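Local atomic coordinates of replication protein (Sphinx1.76-related DNA, PDB entry 6H24), a protein that probably acts in plasmid replication as a Rep initiator, represented here by its N-terminal winged-helix (WH1) domain. Residues Pro115-Val118 against Pro119-Arg123. Numbering follows the deposited sequence.
Sequences PAVV and PLITR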
loop_
_atom_site.group_PDB
_atom_site.type_symbol
_atom_site.label_atom_id
_atom_site.label_comp_id
_atom_site.label_asym_id
_atom_site.label_seq_id
_atom_site.Cartn_x
_atom_site.Cartn_y
_atom_site.Cartn_z
ATOM N N PRO A 115 -2.177 1.319 6.071
ATOM C CA PRO A 115 -2.321 1.304 7.543
ATOM C C PRO A 115 -2.143 2.658 8.206
ATOM O O PRO A 115 -2.748 2.898 9.256
ATOM C CB PRO A 115 -1.253 0.300 8.002
ATOM C CG PRO A 115 -0.316 0.126 6.835
ATOM C CD PRO A 115 -1.121 0.409 5.592
ATOM N N ALA A 116 -1.363 3.570 7.633
ATOM C CA ALA A 116 -1.215 4.883 8.253
ATOM C C ALA A 116 -2.506 5.690 8.196
ATOM O O ALA A 116 -2.735 6.558 9.057
ATOM C CB ALA A 116 -0.098 5.664 7.561
ATOM N N VAL A 117 -3.344 5.430 7.198
ATOM C CA VAL A 117 -4.569 6.191 6.995
ATOM C C VAL A 117 -5.721 5.646 7.834
ATOM O O VAL A 117 -6.580 6.417 8.281
ATOM C CB VAL A 117 -4.907 6.182 5.493
ATOM C CG1 VAL A 117 -6.255 6.823 5.239
ATOM C CG2 VAL A 117 -3.805 6.904 4.710
ATOM N N VAL A 118 -5.731 4.333 8.074
ATOM C CA VAL A 118 -6.851 3.702 8.774
ATOM C C VAL A 118 -7.256 4.455 10.044
ATOM O O VAL A 118 -8.460 4.677 10.246
ATOM C CB VAL A 118 -6.536 2.226 9.038
ATOM C CG1 VAL A 118 -7.549 1.628 9.987
ATOM C CG2 VAL A 118 -6.496 1.421 7.740
ATOM N N PRO A 119 -6.340 4.844 10.939
ATOM C CA PRO A 119 -6.773 5.501 12.189
ATOM C C PRO A 119 -7.319 6.899 11.986
ATOM O O PRO A 119 -7.941 7.440 12.908
ATOM C CB PRO A 119 -5.501 5.540 13.046
ATOM C CG PRO A 119 -4.370 5.292 12.111
ATOM C CD PRO A 119 -4.890 4.564 10.917
ATOM N N LEU A 120 -7.117 7.492 10.814
ATOM C CA LEU A 120 -7.600 8.833 10.512
ATOM C C LEU A 120 -8.809 8.827 9.582
ATOM O O LEU A 120 -9.165 9.878 9.046
ATOM C CB LEU A 120 -6.471 9.660 9.897
ATOM C CG LEU A 120 -5.356 10.030 10.878
ATOM C CD1 LEU A 120 -4.100 10.495 10.153
ATOM C CD2 LEU A 120 -5.837 11.095 11.850
ATOM N N ILE A 121 -9.461 7.678 9.389
ATOM C CA ILE A 121 -10.581 7.616 8.454
ATOM C C ILE A 121 -11.725 8.523 8.911
ATOM O O ILE A 121 -12.376 9.169 8.085
ATOM C CB ILE A 121 -11.046 6.163 8.266
ATOM C CG1 ILE A 121 -10.096 5.422 7.322
ATOM C CG2 ILE A 121 -12.444 6.121 7.673
ATOM C CD1 ILE A 121 -10.258 5.818 5.860
ATOM N N THR A 122 -11.992 8.593 10.219
ATOM C CA THR A 122 -13.071 9.468 10.666
ATOM C C THR A 122 -12.725 10.932 10.430
ATOM O O THR A 122 -13.619 11.740 10.146
ATOM C CB THR A 122 -13.418 9.222 12.134
ATOM O OG1 THR A 122 -13.908 7.886 12.270
ATOM C CG2 THR A 122 -14.508 10.190 12.578
ATOM N N ARG A 123 -11.443 11.293 10.542
ATOM C CA ARG A 123 -11.032 12.654 10.212
ATOM C C ARG A 123 -11.240 12.938 8.728
ATOM O O ARG A 123 -11.652 14.042 8.351
ATOM C CB ARG A 123 -9.570 12.870 10.594
ATOM C CG ARG A 123 -9.319 12.880 12.094
ATOM C CD ARG A 123 -9.748 14.204 12.723
ATOM N NE ARG A 123 -8.953 15.327 12.227
ATOM C CZ ARG A 123 -9.389 16.262 11.383
ATOM N NH1 ARG A 123 -10.632 16.240 10.920
ATOM N NH2 ARG A 123 -8.569 17.231 11.004
#
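The V117 carbonyl accepts the backbone N-H of L120, and the V118 carbonyl accepts that of I121, two i to i+3 bonds that form a short 3-10 turn over residues 117-121 and lead into helix 121-128; residues 115-117 ahead of it have helical backbone angles but lack the regular bonds. The first bond is short, 2.8 Å from L120 N to V117 O, with an N-H...O angle of 146°; the second is longer, 3.3 Å from I121 N to V118 O, but straighter at 159°. P119 has no N-H to give, and its ring carbon CD, attached where that hydrogen would be, lies against two carbonyl oxygens instead: P119 CD is 3.2 Å from P115 O and 3.5 Å from A116 O. The V118 and P119 side chains cross at about a right angle, and V118 CB lies only 3.4 Å from P119 CD, a tight spacing imposed by the shared peptide bond. On another side of the turn V117 meets I121: CG1, turned anti to the backbone N (chi1 174°), reaches I121 CD1 at 4.2 Å. I121 CG1 also lies beside V118 O, at 3.4 Å. L120 occupies the N-cap position, and its CB approaches V117 O at 3.6 Å. Beyond the turn, L120 packs on L10 of helix 2-14, I121 and V118 on F113, and V117 on F79, while the A116 carbonyl accepts a hydrogen bond from K6. The 3-10 turn thus connects strand 108-113 to the last helix of the modelled chain, in the WH1 domain, a winged-helix member of the helix-turn-helix clan found in Rep initiators.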